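Superoxide dismutase [Mn/Fe] (Aeropyrum pernix, PDB 3AK2) catalyses the dismutation of superoxide to oxygen and hydrogen peroxide and, as a cambialistic enzyme, works with either manganese or iron at its active site. Local coordinates at residues 132-144 and 199-211. Residues are numbered along the deposited sequence; the frame is centred on the assembly and turned at random.
Sequences VLAFDPLTEELRI and LEQALNNAKPLYL
Phe135 packs against Leu199, Ala202 and Leu203 of helix 192-205 where the beta-hairpin 129-148 of the iron/manganese superoxide dismutase C-terminal domain meets the C-terminal region, 199-211. This is the tight part. With CG anti to the backbone N (chi1 -176°), its ring reaches the helix, and Ala202 CB sits over one face as a CH-pi contact, 4.0 Å from the ring centroid. Leu199 CD1 comes to 3.5 Å from Phe135 CD1, and Leu203 CD2 touches CE1; both leucines cross the phenylalanine at about a right angle. Ala206 CB closes on the ring edge near its plane. Further along the chain, Pro137 packs its CB against Ala206 and its CG against Tyr210, 3.7 Å from CD2. The hairpin turn is held by Asp136, whose OD2 accepts from Leu138 N in an Asx turn; Tyr7 and Tyr73 of the second subunit also bond this carboxylate. The looser side holds the partly exposed Glu140 and Lys207, whose charged ends stay apart, Glu140 OE2 and Lys207 NZ 4.9 Å from each other. There a water bridges the hairpin and segment 199-211: it accepts from Lys207 N, and Ala202 O at 2.9 Å and Glu140 OE1 at 2.8 Å are among the acceptors competing for its protons.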
loop_
_atom_site.group_PDB
_atom_site.type_symbol
_atom_site.label_atom_id
_atom_site.label_comp_id
_atom_site.label_asym_id
_atom_site.label_seq_id
_atom_site.Cartn_x
_atom_site.Cartn_y
_atom_site.Cartn_z
ATOM N N VAL A 132 9.440 -12.463 8.000
ATOM C CA VAL A 132 10.378 -11.822 8.922
ATOM C C VAL A 132 10.218 -12.308 10.357
ATOM O O VAL A 132 9.117 -12.293 10.908
ATOM C CB VAL A 132 10.233 -10.268 8.884
ATOM C CG1 VAL A 132 11.175 -9.598 9.888
ATOM C CG2 VAL A 132 10.475 -9.725 7.471
ATOM N N LEU A 133 11.331 -12.752 10.940
ATOM C CA LEU A 133 11.426 -12.946 12.377
ATOM C C LEU A 133 12.183 -11.753 12.939
ATOM O O LEU A 133 13.328 -11.495 12.551
ATOM C CB LEU A 133 12.164 -14.250 12.709
ATOM C CG LEU A 133 12.435 -14.524 14.194
ATOM C CD1 LEU A 133 11.139 -14.753 14.950
ATOM C CD2 LEU A 133 13.362 -15.721 14.360
ATOM N N ALA A 134 11.542 -11.036 13.857
ATOM C CA ALA A 134 12.099 -9.808 14.391
ATOM C C ALA A 134 12.182 -9.835 15.907
ATOM O O ALA A 134 11.440 -10.564 16.568
ATOM C CB ALA A 134 11.277 -8.603 13.929
ATOM N N PHE A 135 13.102 -9.034 16.431
ATOM C CA PHE A 135 13.203 -8.765 17.855
ATOM C C PHE A 135 12.473 -7.464 18.170
ATOM O O PHE A 135 12.755 -6.422 17.578
ATOM C CB PHE A 135 14.673 -8.663 18.268
ATOM C CG PHE A 135 14.885 -8.486 19.746
ATOM C CD1 PHE A 135 14.907 -9.589 20.589
ATOM C CD2 PHE A 135 15.085 -7.221 20.292
ATOM C CE1 PHE A 135 15.122 -9.437 21.957
ATOM C CE2 PHE A 135 15.298 -7.062 21.658
ATOM C CZ PHE A 135 15.319 -8.175 22.486
ATOM N N ASP A 136 11.528 -7.535 19.101
ATOM C CA ASP A 136 10.742 -6.381 19.519
ATOM C C ASP A 136 11.421 -5.657 20.685
ATOM O O ASP A 136 11.495 -6.206 21.781
ATOM C CB ASP A 136 9.333 -6.847 19.910
ATOM C CG ASP A 136 8.476 -5.738 20.491
ATOM O OD1 ASP A 136 7.408 -6.072 21.048
ATOM O OD2 ASP A 136 8.853 -4.552 20.398
ATOM N N PRO A 137 11.900 -4.416 20.466
ATOM C CA PRO A 137 12.580 -3.690 21.546
ATOM C C PRO A 137 11.668 -3.351 22.727
ATOM O O PRO A 137 12.164 -3.147 23.831
ATOM C CB PRO A 137 13.055 -2.402 20.863
ATOM C CG PRO A 137 12.128 -2.223 19.703
ATOM C CD PRO A 137 11.840 -3.617 19.226
ATOM N N LEU A 138 10.356 -3.292 22.501
ATOM C CA LEU A 138 9.416 -2.915 23.561
ATOM C C LEU A 138 9.188 -4.023 24.588
ATOM O O LEU A 138 8.893 -3.742 25.753
ATOM C CB LEU A 138 8.074 -2.464 22.971
ATOM C CG LEU A 138 8.069 -1.278 21.997
ATOM C CD1 LEU A 138 6.638 -0.956 21.616
ATOM C CD2 LEU A 138 8.750 -0.039 22.567
ATOM N N THR A 139 9.317 -5.273 24.150
ATOM C CA THR A 139 9.065 -6.435 25.003
ATOM C C THR A 139 10.274 -7.360 25.133
ATOM O O THR A 139 10.249 -8.302 25.927
ATOM C CB THR A 139 7.890 -7.286 24.471
ATOM O OG1 THR A 139 8.183 -7.729 23.138
ATOM C CG2 THR A 139 6.582 -6.501 24.482
ATOM N N GLU A 140 11.318 -7.094 24.350
ATOM C CA GLU A 140 12.503 -7.957 24.271
ATOM C C GLU A 140 12.134 -9.416 23.956
ATOM O O GLU A 140 12.690 -10.367 24.520
ATOM C CB GLU A 140 13.387 -7.805 25.521
ATOM C CG GLU A 140 13.902 -6.371 25.687
ATOM C CD GLU A 140 15.006 -6.233 26.716
ATOM O OE1 GLU A 140 16.134 -5.866 26.325
ATOM O OE2 GLU A 140 14.747 -6.484 27.911
ATOM N N GLU A 141 11.189 -9.559 23.026
ATOM C CA GLU A 141 10.664 -10.843 22.580
ATOM C C GLU A 141 10.691 -10.922 21.060
ATOM O O GLU A 141 10.795 -9.901 20.374
ATOM C CB GLU A 141 9.207 -11.010 23.016
ATOM C CG GLU A 141 8.975 -11.141 24.498
ATOM C CD GLU A 141 7.586 -11.657 24.815
ATOM O OE1 GLU A 141 6.653 -11.459 23.999
ATOM O OE2 GLU A 141 7.425 -12.267 25.891
ATOM N N LEU A 142 10.566 -12.140 20.541
ATOM C CA LEU A 142 10.442 -12.368 19.108
ATOM C C LEU A 142 9.027 -12.103 18.611
ATOM O O LEU A 142 8.047 -12.306 19.335
ATOM C CB LEU A 142 10.840 -13.804 18.757
ATOM C CG LEU A 142 12.265 -14.228 19.117
ATOM C CD1 LEU A 142 12.475 -15.698 18.820
ATOM C CD2 LEU A 142 13.295 -13.391 18.380
ATOM N N ARG A 143 8.941 -11.632 17.370
ATOM C CA ARG A 143 7.674 -11.450 16.673
ATOM C C ARG A 143 7.866 -11.897 15.231
ATOM O O ARG A 143 8.936 -11.706 14.656
ATOM C CB ARG A 143 7.257 -9.973 16.684
ATOM C CG ARG A 143 6.991 -9.350 18.059
ATOM C CD ARG A 143 5.672 -9.837 18.642
ATOM N NE ARG A 143 5.351 -9.220 19.929
ATOM C CZ ARG A 143 5.617 -9.763 21.114
ATOM N NH1 ARG A 143 5.271 -9.127 22.224
ATOM N NH2 ARG A 143 6.227 -10.938 21.197
ATOM N N ILE A 144 6.833 -12.495 14.647
ATOM C CA ILE A 144 6.844 -12.817 13.221
ATOM C C ILE A 144 5.888 -11.881 12.494
ATOM O O ILE A 144 4.793 -11.593 12.988
ATOM C CB ILE A 144 6.475 -14.306 12.943
ATOM C CG1 ILE A 144 7.507 -15.239 13.586
ATOM C CG2 ILE A 144 6.368 -14.587 11.431
ATOM C CD1 ILE A 144 7.117 -16.714 13.584
ATOM N N LEU A 199 20.453 -11.870 17.256
ATOM C CA LEU A 199 19.670 -11.816 18.484
ATOM C C LEU A 199 20.501 -11.300 19.662
ATOM O O LEU A 199 20.020 -10.493 20.457
ATOM C CB LEU A 199 19.057 -13.180 18.797
ATOM C CG LEU A 199 18.222 -13.257 20.080
ATOM C CD1 LEU A 199 17.088 -12.241 20.085
ATOM C CD2 LEU A 199 17.675 -14.648 20.277
ATOM N N GLU A 200 21.744 -11.761 19.761
ATOM C CA GLU A 200 22.657 -11.278 20.794
ATOM C C GLU A 200 22.794 -9.756 20.732
ATOM O O GLU A 200 22.671 -9.071 21.749
ATOM C CB GLU A 200 24.026 -11.945 20.656
ATOM C CG GLU A 200 25.030 -11.526 21.724
ATOM C CD GLU A 200 26.473 -11.748 21.309
ATOM O OE1 GLU A 200 27.365 -11.263 22.033
ATOM O OE2 GLU A 200 26.724 -12.399 20.270
ATOM N N GLN A 201 23.034 -9.225 19.534
ATOM C CA GLN A 201 23.150 -7.783 19.364
ATOM C C GLN A 201 21.861 -7.056 19.743
ATOM O O GLN A 201 21.908 -6.026 20.409
ATOM C CB GLN A 201 23.581 -7.423 17.938
ATOM C CG GLN A 201 25.008 -7.849 17.597
ATOM C CD GLN A 201 26.036 -7.366 18.610
ATOM O OE1 GLN A 201 26.115 -6.175 18.925
ATOM N NE2 GLN A 201 26.833 -8.295 19.121
ATOM N N ALA A 202 20.721 -7.612 19.337
ATOM C CA ALA A 202 19.416 -7.029 19.664
ATOM C C ALA A 202 19.126 -7.030 21.168
ATOM O O ALA A 202 18.661 -6.028 21.714
ATOM C CB ALA A 202 18.313 -7.734 18.892
ATOM N N LEU A 203 19.417 -8.147 21.830
ATOM C CA LEU A 203 19.252 -8.249 23.283
ATOM C C LEU A 203 20.079 -7.196 24.019
ATOM O O LEU A 203 19.642 -6.658 25.038
ATOM C CB LEU A 203 19.619 -9.650 23.780
ATOM C CG LEU A 203 18.616 -10.780 23.524
ATOM C CD1 LEU A 203 19.318 -12.128 23.548
ATOM C CD2 LEU A 203 17.468 -10.750 24.525
ATOM N N ASN A 204 21.261 -6.901 23.480
ATOM C CA ASN A 204 22.182 -5.932 24.075
ATOM C C ASN A 204 21.866 -4.474 23.735
ATOM O O ASN A 204 22.133 -3.584 24.545
ATOM C CB ASN A 204 23.629 -6.232 23.650
ATOM C CG ASN A 204 24.179 -7.525 24.250
ATOM O OD1 ASN A 204 25.204 -8.037 23.791
ATOM N ND2 ASN A 204 23.513 -8.048 25.272
ATOM N N ASN A 205 21.296 -4.238 22.551
ATOM C CA ASN A 205 21.262 -2.892 21.955
ATOM C C ASN A 205 19.891 -2.247 21.685
ATOM O O ASN A 205 19.783 -1.021 21.683
ATOM C CB ASN A 205 22.064 -2.878 20.641
ATOM C CG ASN A 205 23.562 -3.055 20.852
ATOM O OD1 ASN A 205 24.124 -4.108 20.543
ATOM N ND2 ASN A 205 24.217 -2.018 21.359
ATOM N N ALA A 206 18.858 -3.051 21.441
ATOM C CA ALA A 206 17.622 -2.531 20.830
ATOM C C ALA A 206 16.722 -1.654 21.715
ATOM O O ALA A 206 16.347 -0.551 21.311
ATOM C CB ALA A 206 16.818 -3.662 20.195
ATOM N N LYS A 207 16.383 -2.134 22.908
ATOM C CA LYS A 207 15.437 -1.417 23.779
ATOM C C LYS A 207 15.778 0.070 24.046
ATOM O O LYS A 207 14.910 0.932 23.873
ATOM C CB LYS A 207 15.182 -2.187 25.087
ATOM C CG LYS A 207 14.069 -1.589 25.946
ATOM C CD LYS A 207 13.807 -2.390 27.210
ATOM C CE LYS A 207 12.765 -1.694 28.079
ATOM N NZ LYS A 207 12.538 -2.386 29.383
ATOM N N PRO A 208 17.032 0.377 24.457
ATOM C CA PRO A 208 17.453 1.765 24.728
ATOM C C PRO A 208 17.265 2.785 23.596
ATOM O O PRO A 208 17.257 3.991 23.859
ATOM C CB PRO A 208 18.947 1.619 25.036
ATOM C CG PRO A 208 19.094 0.250 25.534
ATOM C CD PRO A 208 18.133 -0.569 24.732
ATOM N N LEU A 209 17.124 2.317 22.356
ATOM C CA LEU A 209 16.879 3.209 21.221
ATOM C C LEU A 209 15.535 3.924 21.340
ATOM O O LEU A 209 15.336 4.984 20.741
ATOM C CB LEU A 209 16.902 2.429 19.899
ATOM C CG LEU A 209 18.186 1.765 19.396
ATOM C CD1 LEU A 209 17.889 0.835 18.225
ATOM C CD2 LEU A 209 19.207 2.808 18.995
ATOM N N TYR A 210 14.628 3.343 22.124
ATOM C CA TYR A 210 13.231 3.776 22.160
ATOM C C TYR A 210 12.722 4.124 23.550
ATOM O O TYR A 210 11.938 5.061 23.711
ATOM C CB TYR A 210 12.350 2.690 21.545
ATOM C CG TYR A 210 12.747 2.383 20.129
ATOM C CD1 TYR A 210 12.403 3.252 19.104
ATOM C CD2 TYR A 210 13.491 1.245 19.816
ATOM C CE1 TYR A 210 12.769 3.002 17.808
ATOM C CE2 TYR A 210 13.867 0.982 18.502
ATOM C CZ TYR A 210 13.497 1.873 17.509
ATOM O OH TYR A 210 13.840 1.657 16.202
ATOM N N LEU A 211 13.162 3.350 24.536
ATOM C CA LEU A 211 12.735 3.515 25.921
ATOM C C LEU A 211 13.956 3.831 26.769
ATOM O O LEU A 211 14.951 3.104 26.721
ATOM C CB LEU A 211 12.061 2.238 26.444
ATOM C CG LEU A 211 10.970 1.519 25.640
ATOM C CD1 LEU A 211 11.571 0.631 24.561
ATOM C CD2 LEU A 211 10.098 0.688 26.564
HETATM O O HOH W 1 17.034 -4.875 23.835
#